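Side-chain contacts in similar to hydroxylamine oxidoreductase (Kuenenia stuttgartiensis, PDB 6H5L), which probably acts as an oxidoreductase bearing several c-type hemes, a reducing relative of hydroxylamine oxidoreductase within an anammox reductase complex: residues P13-K18 / V27-V32; K46-D51 / G198-H203; Y53-R58 / Q173-N178. One frame throughout, in Å; residues are numbered along the deposited sequence.

Overall arrangement
From the N terminus, contact 1 closes first: eight residues, mostly helix 22-28, separate its segments, so the leading loop folds back on that helix's end. Contact 2 opens later and makes the longest closure, joining the loop before helix 51-54 to the heme-binding helix 197-202. Contact 3 opens and shuts within that span, setting the junction of helices 51-54 and 56-59 against helix 174-180. Contact 1 precedes both. Contact 3 touches each of the others: Asn57 O probably accepts a bond from Asn31 ND2, Asn178 ND2 probably bonds Asp200 OD1, and helix 174-180 also reaches the iron ligand His203.

Contact 1 of 3, residues P13-K18 / V27-V32; sequences PPDLYK and VYKDNV
Lys29 lies over the phenol ring of Tyr17 and reaches past it to Asp15, and its chain is most easily read from CB outward. CB sits above the middle of the ring, 3.7 Å from the centroid of Tyr17 and 13° off the ring normal, which makes this a CH-pi contact on the face. CG meets the ring atoms CD1 and CE1 about equally. The next methylene moves toward the root of the ring: Lys29 CD is 3.5 Å from Tyr17 CD1. CE leaves the aromatic surface and approaches the carboxylate, and NZ closes a salt bridge of 3.1 Å to Asp15 OD1, met nearly along its C-O axis. This reach depends on a fully extended chain, with CG placed opposite the main-chain nitrogen (chi1 -175°) and the later torsions all near 180°.

Tyr28 borders the same phenol differently. Its CB lies 3.8 Å from Tyr17 CE2, at an oblique position, while its own ring turns off toward helix 174-180 and rests on Trp175. The Tyr17 hydroxyl comes 3.2 Å from Tyr28 O, but its hydrogen-bonding partner is Glu207 OE1.

Asp15 opens a type I turn that ends at Lys18, and this turn places carboxylate and phenol side by side within the span of one lysine. Glu147 also borders the ion pair: its OE2 accepts the Leu16 N-H, lies close to Asp15 OD1 and forms a long, weak pair with Lys29 NZ. The ammonium therefore probably offsets two neighbouring negative groups, while the methylenes of the same chain cover the tyrosine. One extended lysine thus joins the loop before helix 22-28 to the loop after it through both charge and apolar contact.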
loop_
_atom_site.group_PDB
_atom_site.type_symbol
_atom_site.label_atom_id
_atom_site.label_comp_id
_atom_site.label_asym_id
_atom_site.label_seq_id
_atom_site.Cartn_x
_atom_site.Cartn_y
_atom_site.Cartn_z
ATOM N N PRO A 13 40.327 23.213 26.335
ATOM C CA PRO A 13 38.870 23.173 26.399
ATOM C C PRO A 13 38.271 24.346 25.662
ATOM O O PRO A 13 38.889 25.426 25.558
ATOM C CB PRO A 13 38.581 23.241 27.907
ATOM C CG PRO A 13 39.817 23.810 28.517
ATOM C CD PRO A 13 40.943 23.314 27.668
ATOM N N PRO A 14 37.066 24.187 25.110
ATOM C CA PRO A 14 36.455 25.264 24.322
ATOM C C PRO A 14 36.271 26.526 25.150
ATOM O O PRO A 14 35.750 26.489 26.269
ATOM C CB PRO A 14 35.110 24.668 23.889
ATOM C CG PRO A 14 35.303 23.193 23.978
ATOM C CD PRO A 14 36.231 22.975 25.131
ATOM N N ASP A 15 36.703 27.652 24.583
ATOM C CA ASP A 15 36.670 28.946 25.253
ATOM C C ASP A 15 36.122 29.980 24.277
ATOM O O ASP A 15 36.773 30.300 23.275
ATOM C CB ASP A 15 38.064 29.339 25.746
ATOM C CG ASP A 15 38.079 30.681 26.446
ATOM O OD1 ASP A 15 37.201 30.911 27.303
ATOM O OD2 ASP A 15 38.974 31.499 26.144
ATOM N N LEU A 16 34.926 30.499 24.575
ATOM C CA LEU A 16 34.334 31.537 23.739
ATOM C C LEU A 16 35.144 32.825 23.764
ATOM O O LEU A 16 35.085 33.606 22.808
ATOM C CB LEU A 16 32.899 31.829 24.193
ATOM C CG LEU A 16 31.785 30.914 23.694
ATOM C CD1 LEU A 16 30.477 31.245 24.395
ATOM C CD2 LEU A 16 31.638 31.045 22.188
ATOM N N TYR A 17 35.901 33.064 24.835
ATOM C CA TYR A 17 36.639 34.307 25.012
ATOM C C TYR A 17 38.125 34.150 24.707
ATOM O O TYR A 17 38.959 34.830 25.314
ATOM C CB TYR A 17 36.432 34.838 26.428
ATOM C CG TYR A 17 34.992 35.197 26.710
ATOM C CD1 TYR A 17 34.083 34.230 27.118
ATOM C CD2 TYR A 17 34.538 36.498 26.546
ATOM C CE1 TYR A 17 32.764 34.551 27.366
ATOM C CE2 TYR A 17 33.220 36.831 26.794
ATOM C CZ TYR A 17 32.339 35.854 27.203
ATOM O OH TYR A 17 31.027 36.183 27.449
ATOM N N LYS A 18 38.467 33.255 23.783
ATOM C CA LYS A 18 39.850 33.087 23.366
ATOM C C LYS A 18 40.356 34.354 22.689
ATOM O O LYS A 18 39.635 34.997 21.921
ATOM C CB LYS A 18 39.971 31.897 22.413
ATOM C CG LYS A 18 41.393 31.520 22.051
ATOM C CD LYS A 18 41.437 30.665 20.796
ATOM C CE LYS A 18 42.873 30.398 20.377
ATOM N NZ LYS A 18 42.962 29.819 19.008
ATOM N N VAL A 27 34.812 41.732 32.520
ATOM C CA VAL A 27 33.542 42.445 32.428
ATOM C C VAL A 27 32.535 41.735 31.541
ATOM O O VAL A 27 31.406 42.228 31.394
ATOM C CB VAL A 27 33.747 43.894 31.944
ATOM C CG1 VAL A 27 34.622 44.662 32.921
ATOM C CG2 VAL A 27 34.347 43.912 30.546
ATOM N N TYR A 28 32.894 40.598 30.944
ATOM C CA TYR A 28 31.967 39.912 30.052
ATOM C C TYR A 28 31.813 38.430 30.379
ATOM O O TYR A 28 30.747 37.855 30.138
ATOM C CB TYR A 28 32.400 40.091 28.594
ATOM C CG TYR A 28 31.905 41.378 27.969
ATOM C CD1 TYR A 28 30.545 41.602 27.786
ATOM C CD2 TYR A 28 32.792 42.367 27.561
ATOM C CE1 TYR A 28 30.082 42.776 27.218
ATOM C CE2 TYR A 28 32.336 43.546 26.989
ATOM C CZ TYR A 28 30.980 43.743 26.819
ATOM O OH TYR A 28 30.520 44.911 26.254
ATOM N N LYS A 29 32.850 37.795 30.922
ATOM C CA LYS A 29 32.767 36.371 31.243
ATOM C C LYS A 29 32.691 36.076 32.732
ATOM O O LYS A 29 31.914 35.208 33.137
ATOM C CB LYS A 29 33.957 35.606 30.651
ATOM C CG LYS A 29 33.832 34.098 30.852
ATOM C CD LYS A 29 35.055 33.326 30.387
ATOM C CE LYS A 29 34.842 31.831 30.596
ATOM N NZ LYS A 29 36.006 31.008 30.166
ATOM N N ASP A 30 33.488 36.761 33.554
ATOM C CA ASP A 30 33.496 36.504 34.991
ATOM C C ASP A 30 32.091 36.636 35.566
ATOM O O ASP A 30 31.381 37.609 35.296
ATOM C CB ASP A 30 34.455 37.461 35.697
ATOM C CG ASP A 30 35.909 37.131 35.422
ATOM O OD1 ASP A 30 36.174 36.112 34.746
ATOM O OD2 ASP A 30 36.785 37.892 35.884
ATOM N N ASN A 31 31.690 35.647 36.360
ATOM C CA ASN A 31 30.302 35.543 36.803
ATOM C C ASN A 31 30.049 36.511 37.948
ATOM O O ASN A 31 30.377 36.233 39.103
ATOM C CB ASN A 31 29.965 34.117 37.218
ATOM C CG ASN A 31 28.515 33.966 37.654
ATOM O OD1 ASN A 31 28.201 34.042 38.842
ATOM N ND2 ASN A 31 27.623 33.760 36.689
ATOM N N VAL A 32 29.464 37.659 37.620
ATOM C CA VAL A 32 28.717 38.436 38.595
ATOM C C VAL A 32 27.340 37.793 38.662
ATOM O O VAL A 32 27.016 36.920 37.849
ATOM C CB VAL A 32 28.634 39.925 38.213
ATOM C CG1 VAL A 32 30.028 40.499 38.017
ATOM C CG2 VAL A 32 27.794 40.106 36.960
#

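Contact 2 of 3, residues K46-D51 / G198-H203; sequences KAQMLD and GCDMCH. With HEC (heme c), chain F.
Asp51 and Asp200 bring two carboxylates together between the loop ahead of helix 51-54 and the heme-binding helix. Asp51 OD1 is 2.9 Å from Asp200 OD2, with the two groups inclined by 29°. Both atoms are acceptors, so the pair brings like charges together and is not a hydrogen bond.

Among the amide and hydroxyl contacts, the Gln48 side chain extends toward Asp200, bringing NE2 to 2.9 Å from Asp200 OD2, yet the amide is turned 52° from the carboxylate plane and the angle is too poor for a hydrogen bond. NE2 is instead bonded to Tyr184 OH. That hydroxyl also bonds Asp200 OD1, which has a second partner in Asn178 ND2, so Tyr184 links the amide to the acid. Within the loop, the backbone N of Gln48 makes a weak bond of 3.2 Å to Asp51 OD2.

Covalent and metal bonds lie on the other side of the helix. Cys199 SG is joined to heme CAB and Cys202 SG to CAC, each at 1.8 Å. His203 NE2 binds the iron at 2.0 Å, and a water lies 2.1 Å from FE across the porphyrin from the histidine. The Ser174 carbonyl, paired with His203 ND1, helps orient the imidazole.

Asp200 is the first of the two residues between the cysteines of this CxxCH heme c motif, and the water-bearing iron is consistent with a substrate-binding heme as in hydroxylamine oxidoreductases.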
loop_
_atom_site.group_PDB
_atom_site.type_symbol
_atom_site.label_atom_id
_atom_site.label_comp_id
_atom_site.label_asym_id
_atom_site.label_seq_id
_atom_site.Cartn_x
_atom_site.Cartn_y
_atom_site.Cartn_z
ATOM N N LYS A 46 22.631 47.515 36.310
ATOM C CA LYS A 46 22.474 46.126 36.709
ATOM C C LYS A 46 21.785 45.360 35.590
ATOM O O LYS A 46 21.009 45.925 34.815
ATOM C CB LYS A 46 21.670 45.996 38.010
ATOM C CG LYS A 46 22.353 46.616 39.217
ATOM C CD LYS A 46 21.690 46.185 40.513
ATOM C CE LYS A 46 22.431 46.743 41.718
ATOM N NZ LYS A 46 21.941 46.149 42.994
ATOM N N ALA A 47 22.083 44.068 35.508
ATOM C CA ALA A 47 21.548 43.246 34.434
ATOM C C ALA A 47 20.058 42.996 34.626
ATOM O O ALA A 47 19.551 42.944 35.750
ATOM C CB ALA A 47 22.291 41.914 34.364
ATOM N N GLN A 48 19.352 42.845 33.508
ATOM C CA GLN A 48 17.961 42.428 33.562
ATOM C C GLN A 48 17.877 40.976 34.025
ATOM O O GLN A 48 18.835 40.207 33.910
ATOM C CB GLN A 48 17.293 42.601 32.196
ATOM C CG GLN A 48 17.266 44.040 31.706
ATOM C CD GLN A 48 16.678 44.179 30.314
ATOM O OE1 GLN A 48 15.521 43.831 30.077
ATOM N NE2 GLN A 48 17.476 44.692 29.384
ATOM N N MET A 49 16.710 40.610 34.563
ATOM C CA MET A 49 16.539 39.290 35.166
ATOM C C MET A 49 16.875 38.172 34.184
ATOM O O MET A 49 17.581 37.217 34.528
ATOM C CB MET A 49 15.109 39.135 35.682
ATOM C CG MET A 49 14.774 39.999 36.884
ATOM S SD MET A 49 13.010 39.974 37.255
ATOM C CE MET A 49 12.357 40.890 35.861
ATOM N N LEU A 50 16.387 38.282 32.947
ATOM C CA LEU A 50 16.550 37.213 31.970
ATOM C C LEU A 50 17.981 37.064 31.471
ATOM O O LEU A 50 18.254 36.132 30.706
ATOM C CB LEU A 50 15.615 37.447 30.787
ATOM C CG LEU A 50 14.125 37.282 31.081
ATOM C CD1 LEU A 50 13.307 38.116 30.116
ATOM C CD2 LEU A 50 13.730 35.815 30.994
ATOM N N ASP A 51 18.896 37.948 31.875
ATOM C CA ASP A 51 20.294 37.784 31.503
ATOM C C ASP A 51 20.911 36.539 32.127
ATOM O O ASP A 51 21.967 36.091 31.666
ATOM C CB ASP A 51 21.092 39.028 31.892
ATOM C CG ASP A 51 20.704 40.244 31.070
ATOM O OD1 ASP A 51 19.924 40.087 30.106
ATOM O OD2 ASP A 51 21.176 41.356 31.383
ATOM N N GLY A 198 13.824 43.603 24.554
ATOM C CA GLY A 198 14.120 42.953 23.292
ATOM C C GLY A 198 15.586 42.981 22.918
ATOM O O GLY A 198 16.037 42.120 22.157
ATOM N N CYS A 199 16.343 43.945 23.448
ATOM C CA CYS A 199 17.758 44.050 23.108
ATOM C C CYS A 199 18.546 42.870 23.666
ATOM O O CYS A 199 19.287 42.202 22.934
ATOM C CB CYS A 199 18.325 45.374 23.624
ATOM S SG CYS A 199 17.424 46.842 23.067
ATOM N N ASP A 200 18.397 42.595 24.966
ATOM C CA ASP A 200 19.088 41.458 25.567
ATOM C C ASP A 200 18.614 40.137 24.976
ATOM O O ASP A 200 19.384 39.172 24.913
ATOM C CB ASP A 200 18.882 41.455 27.081
ATOM C CG ASP A 200 19.396 42.717 27.743
ATOM O OD1 ASP A 200 19.611 43.718 27.028
ATOM O OD2 ASP A 200 19.594 42.706 28.977
ATOM N N MET A 201 17.356 40.080 24.538
ATOM C CA MET A 201 16.796 38.854 23.983
ATOM C C MET A 201 17.287 38.587 22.566
ATOM O O MET A 201 17.460 37.424 22.187
ATOM C CB MET A 201 15.269 38.940 24.005
ATOM C CG MET A 201 14.543 37.621 23.816
ATOM S SD MET A 201 12.788 37.787 24.197
ATOM C CE MET A 201 12.170 36.192 23.667
ATOM N N CYS A 202 17.530 39.640 21.787
ATOM C CA CYS A 202 17.962 39.494 20.404
ATOM C C CYS A 202 19.471 39.371 20.271
ATOM O O CYS A 202 19.949 38.714 19.338
ATOM C CB CYS A 202 17.474 40.687 19.576
ATOM S SG CYS A 202 17.441 40.431 17.786
ATOM N N HIS A 203 20.234 39.987 21.177
ATOM C CA HIS A 203 21.685 39.852 21.206
ATOM C C HIS A 203 22.157 38.713 22.098
ATOM O O HIS A 203 23.305 38.731 22.552
ATOM C CB HIS A 203 22.332 41.167 21.648
ATOM C CG HIS A 203 22.282 42.245 20.613
ATOM N ND1 HIS A 203 23.400 42.663 19.918
ATOM C CD2 HIS A 203 21.251 42.984 20.147
ATOM C CE1 HIS A 203 23.062 43.622 19.074
ATOM N NE2 HIS A 203 21.764 43.833 19.194
HETATM FE FE HEC F . 21.275 45.288 17.926
HETATM C CHA HEC F . 23.308 45.735 15.251
HETATM C CHB HEC F . 23.060 47.356 19.823
HETATM C CHC HEC F . 18.540 45.675 20.093
HETATM C CHD HEC F . 19.663 42.702 16.448
HETATM N NA HEC F . 22.906 46.339 17.595
HETATM C C1A HEC F . 23.605 46.432 16.408
HETATM C C2A HEC F . 24.681 47.389 16.617
HETATM C C3A HEC F . 24.608 47.828 17.878
HETATM C C4A HEC F . 23.488 47.177 18.524
HETATM C CMA HEC F . 25.556 48.854 18.536
HETATM C CAA HEC F . 25.744 47.835 15.586
HETATM C CBA HEC F . 26.562 46.639 15.116
HETATM C CGA HEC F . 27.756 46.467 16.015
HETATM O O1A HEC F . 27.940 45.335 16.525
HETATM O O2A HEC F . 28.510 47.452 16.232
HETATM N NB HEC F . 20.878 46.280 19.704
HETATM C C1B HEC F . 21.751 47.206 20.225
HETATM C C2B HEC F . 21.055 47.982 21.231
HETATM C C3B HEC F . 19.784 47.512 21.310
HETATM C C4B HEC F . 19.667 46.433 20.344
HETATM C CMB HEC F . 21.775 49.114 22.004
HETATM C CAB HEC F . 18.568 47.922 22.193
HETATM C CBB HEC F . 18.871 48.702 23.493
HETATM N NC HEC F . 19.443 44.334 18.255
HETATM C C1C HEC F . 18.436 44.694 19.131
HETATM C C2C HEC F . 17.239 43.944 18.784
HETATM C C3C HEC F . 17.584 43.044 17.847
HETATM C C4C HEC F . 18.953 43.322 17.453
HETATM C CMC HEC F . 15.936 43.953 19.618
HETATM C CAC HEC F . 16.685 41.959 17.199
HETATM C CBC HEC F . 15.488 42.591 16.457
HETATM N ND HEC F . 21.455 44.364 16.107
HETATM C C1D HEC F . 20.682 43.276 15.716
HETATM C C2D HEC F . 21.121 42.843 14.408
HETATM C C3D HEC F . 22.271 43.794 14.027
HETATM C C4D HEC F . 22.400 44.702 15.145
HETATM C CMD HEC F . 20.541 41.663 13.597
HETATM C CAD HEC F . 23.122 43.810 12.737
HETATM C CBD HEC F . 22.234 43.830 11.496
HETATM C CGD HEC F . 23.109 43.836 10.273
HETATM O O1D HEC F . 24.338 44.041 10.431
HETATM O O2D HEC F . 22.581 43.643 9.147
HETATM O O HOH W 1 20.096 46.595 16.762
#

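Contact 3 of 3, residues Y53-R58 / Q173-N178; sequences YWQPNR and QSWEAN. With HEC (heme c), chain C.
Beside the Gln55-Trp175 stack, Tyr53 OH donates a hydrogen bond of 2.8 Å to propionate oxygen O1A of a heme c, which lies at the edge of the phenol in its plane. The same heme is bonded by Tyr60 and Asn65, and by Ser355 and Arg357 of the second subunit, so Tyr53, whose ring also meets Phe358 of the second subunit edge-to-face, lies beside a heme held by both subunits.

The contact proper is a stack. The Gln55 amide lies over the pyrrole side of the Trp175 indole, their planes only 18° apart. Gln55 CG is 3.8 Å from the centroid of the Trp175 five-membered ring and 8° off the normal, a CH-pi contact. Farther along, OE1 comes 3.3 Å from Trp175 CG, while NE2 is over CD1 at 3.5 Å. A bend at chi2 (85°) lays the amide flat on the ring. Trp54 adds its CB, 3.9 Å from Trp175 CZ3, in an oblique approach to the benzene side.

On the opposite indole face Asn178 ND2 sits 3.8 Å above the plane, toward the rim. Replacing Trp175 by an alanine would probably open a gap between Gln55 and Asn178 and leave the glutamine amide free to turn.

No hydrogen bond crosses between the segments, so dispersion and amide-pi contact join the helix junction at Gln55 to helix 174-180.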
loop_
_atom_site.group_PDB
_atom_site.type_symbol
_atom_site.label_atom_id
_atom_site.label_comp_id
_atom_site.label_asym_id
_atom_site.label_seq_id
_atom_site.Cartn_x
_atom_site.Cartn_y
_atom_site.Cartn_z
ATOM N N TYR A 53 19.626 33.756 31.618
ATOM C CA TYR A 53 19.459 32.842 30.500
ATOM C C TYR A 53 20.061 33.358 29.201
ATOM O O TYR A 53 20.536 32.554 28.397
ATOM C CB TYR A 53 17.969 32.543 30.287
ATOM C CG TYR A 53 17.285 31.945 31.502
ATOM C CD1 TYR A 53 17.327 30.576 31.744
ATOM C CD2 TYR A 53 16.598 32.747 32.405
ATOM C CE1 TYR A 53 16.706 30.025 32.853
ATOM C CE2 TYR A 53 15.973 32.205 33.514
ATOM C CZ TYR A 53 16.030 30.845 33.734
ATOM O OH TYR A 53 15.409 30.307 34.839
ATOM N N TRP A 54 20.069 34.675 28.976
ATOM C CA TRP A 54 20.620 35.187 27.726
ATOM C C TRP A 54 22.145 35.123 27.727
ATOM O O TRP A 54 22.760 34.830 26.695
ATOM C CB TRP A 54 20.145 36.619 27.467
ATOM C CG TRP A 54 18.645 36.863 27.501
ATOM C CD1 TRP A 54 18.028 38.007 27.914
ATOM C CD2 TRP A 54 17.592 35.965 27.099
ATOM N NE1 TRP A 54 16.667 37.882 27.799
ATOM C CE2 TRP A 54 16.372 36.639 27.306
ATOM C CE3 TRP A 54 17.562 34.661 26.591
ATOM C CZ2 TRP A 54 15.137 36.055 27.025
ATOM C CZ3 TRP A 54 16.335 34.083 26.313
ATOM C CH2 TRP A 54 15.140 34.782 26.530
ATOM N N GLN A 55 22.770 35.400 28.869
ATOM C CA GLN A 55 24.230 35.422 28.993
ATOM C C GLN A 55 24.605 34.678 30.266
ATOM O O GLN A 55 24.897 35.287 31.304
ATOM C CB GLN A 55 24.758 36.860 29.009
ATOM C CG GLN A 55 26.266 36.980 28.921
ATOM C CD GLN A 55 26.777 36.962 27.493
ATOM O OE1 GLN A 55 26.029 36.696 26.552
ATOM N NE2 GLN A 55 28.060 37.259 27.325
ATOM N N PRO A 56 24.602 33.340 30.223
ATOM C CA PRO A 56 24.743 32.569 31.473
ATOM C C PRO A 56 26.085 32.740 32.165
ATOM O O PRO A 56 26.118 32.879 33.394
ATOM C CB PRO A 56 24.526 31.120 31.011
ATOM C CG PRO A 56 23.781 31.235 29.720
ATOM C CD PRO A 56 24.307 32.474 29.071
ATOM N N ASN A 57 27.195 32.711 31.421
ATOM C CA ASN A 57 28.511 32.835 32.046
ATOM C C ASN A 57 28.602 34.077 32.923
ATOM O O ASN A 57 29.129 34.023 34.039
ATOM C CB ASN A 57 29.606 32.868 30.978
ATOM C CG ASN A 57 29.989 31.484 30.486
ATOM O OD1 ASN A 57 29.813 30.491 31.194
ATOM N ND2 ASN A 57 30.531 31.414 29.274
ATOM N N ARG A 58 28.080 35.201 32.437
ATOM C CA ARG A 58 28.207 36.456 33.163
ATOM C C ARG A 58 27.139 36.621 34.237
ATOM O O ARG A 58 27.403 37.253 35.264
ATOM C CB ARG A 58 28.157 37.628 32.184
ATOM C CG ARG A 58 28.190 39.012 32.820
ATOM C CD ARG A 58 29.558 39.357 33.380
ATOM N NE ARG A 58 29.605 40.724 33.889
ATOM C CZ ARG A 58 30.678 41.274 34.448
ATOM N NH1 ARG A 58 31.795 40.571 34.572
ATOM N NH2 ARG A 58 30.634 42.526 34.884
ATOM N N GLN A 173 30.278 38.147 19.014
ATOM C CA GLN A 173 30.413 39.375 19.787
ATOM C C GLN A 173 29.081 40.097 19.949
ATOM O O GLN A 173 29.044 41.331 20.020
ATOM C CB GLN A 173 31.443 40.295 19.132
ATOM C CG GLN A 173 32.677 39.569 18.628
ATOM C CD GLN A 173 33.678 40.499 17.972
ATOM O OE1 GLN A 173 34.263 40.172 16.940
ATOM N NE2 GLN A 173 33.884 41.665 18.574
ATOM N N SER A 174 27.981 39.344 20.012
ATOM C CA SER A 174 26.660 39.962 20.039
ATOM C C SER A 174 26.381 40.625 21.381
ATOM O O SER A 174 25.835 41.734 21.429
ATOM C CB SER A 174 25.591 38.918 19.718
ATOM O OG SER A 174 24.361 39.534 19.390
ATOM N N TRP A 175 26.742 39.967 22.485
ATOM C CA TRP A 175 26.496 40.562 23.793
ATOM C C TRP A 175 27.415 41.746 24.050
ATOM O O TRP A 175 27.063 42.644 24.825
ATOM C CB TRP A 175 26.662 39.522 24.898
ATOM C CG TRP A 175 26.049 39.965 26.186
ATOM C CD1 TRP A 175 26.696 40.473 27.275
ATOM C CD2 TRP A 175 24.655 39.964 26.511
ATOM N NE1 TRP A 175 25.791 40.778 28.262
ATOM C CE2 TRP A 175 24.530 40.475 27.817
ATOM C CE3 TRP A 175 23.500 39.575 25.825
ATOM C CZ2 TRP A 175 23.297 40.607 28.452
ATOM C CZ3 TRP A 175 22.277 39.708 26.455
ATOM C CH2 TRP A 175 22.185 40.219 27.757
ATOM N N GLU A 176 28.594 41.761 23.425
ATOM C CA GLU A 176 29.464 42.927 23.509
ATOM C C GLU A 176 28.758 44.164 22.969
ATOM O O GLU A 176 28.633 45.177 23.664
ATOM C CB GLU A 176 30.765 42.672 22.743
ATOM C CG GLU A 176 31.702 43.871 22.715
ATOM C CD GLU A 176 32.815 43.722 21.697
ATOM O OE1 GLU A 176 33.056 42.587 21.234
ATOM O OE2 GLU A 176 33.446 44.743 21.353
ATOM N N ALA A 177 28.268 44.085 21.730
ATOM C CA ALA A 177 27.631 45.234 21.094
ATOM C C ALA A 177 26.426 45.728 21.886
ATOM O O ALA A 177 26.103 46.922 21.848
ATOM C CB ALA A 177 27.219 44.879 19.671
ATOM N N ASN A 178 25.747 44.833 22.600
ATOM C CA ASN A 178 24.549 45.219 23.336
ATOM C C ASN A 178 24.879 46.206 24.452
ATOM O O ASN A 178 24.299 47.295 24.527
ATOM C CB ASN A 178 23.860 43.973 23.897
ATOM C CG ASN A 178 22.499 44.280 24.497
ATOM O OD1 ASN A 178 21.862 45.276 24.149
ATOM N ND2 ASN A 178 22.044 43.421 25.402
HETATM FE FE HEC C . 14.984 19.865 37.495
HETATM C CHA HEC C . 14.370 23.221 37.289
HETATM C CHB HEC C . 17.542 20.190 35.223
HETATM C CHC HEC C . 15.937 16.653 38.124
HETATM C CHD HEC C . 11.965 19.299 38.987
HETATM N NA HEC C . 15.826 21.421 36.469
HETATM C C1A HEC C . 15.376 22.729 36.485
HETATM C C2A HEC C . 16.150 23.484 35.517
HETATM C C3A HEC C . 17.023 22.646 34.945
HETATM C C4A HEC C . 16.838 21.332 35.531
HETATM C CMA HEC C . 18.053 23.000 33.851
HETATM C CAA HEC C . 15.976 24.989 35.207
HETATM C CBA HEC C . 17.029 25.838 35.913
HETATM C CGA HEC C . 16.700 27.292 35.686
HETATM O O1A HEC C . 15.590 27.580 35.168
HETATM O O2A HEC C . 17.541 28.164 36.022
HETATM N NB HEC C . 16.430 18.624 36.748
HETATM C C1B HEC C . 17.469 19.004 35.921
HETATM C C2B HEC C . 18.461 17.947 35.930
HETATM C C3B HEC C . 18.012 16.967 36.726
HETATM C C4B HEC C . 16.729 17.376 37.259
HETATM C CMB HEC C . 19.780 17.967 35.125
HETATM C CAB HEC C . 18.713 15.630 37.054
HETATM C CBB HEC C . 19.989 15.856 37.895
HETATM N NC HEC C . 14.076 18.244 38.334
HETATM C C1C HEC C . 14.713 17.052 38.617
HETATM C C2C HEC C . 13.934 16.347 39.613
HETATM C C3C HEC C . 12.775 17.018 39.769
HETATM C C4C HEC C . 12.879 18.263 39.021
HETATM C CMC HEC C . 14.253 14.900 40.065
HETATM C CAC HEC C . 11.574 16.619 40.666
HETATM C CBC HEC C . 11.981 16.464 42.148
HETATM N ND HEC C . 13.389 21.085 38.037
HETATM C C1D HEC C . 12.254 20.621 38.697
HETATM C C2D HEC C . 11.427 21.761 39.031
HETATM C C3D HEC C . 12.178 22.991 38.502
HETATM C C4D HEC C . 13.386 22.471 37.900
HETATM C CMD HEC C . 10.072 21.745 39.767
HETATM C CAD HEC C . 11.736 24.469 38.596
HETATM C CBD HEC C . 12.612 25.172 39.629
HETATM C CGD HEC C . 12.248 26.627 39.757
HETATM O O1D HEC C . 12.928 27.339 40.542
HETATM O O2D HEC C . 11.288 27.077 39.082
#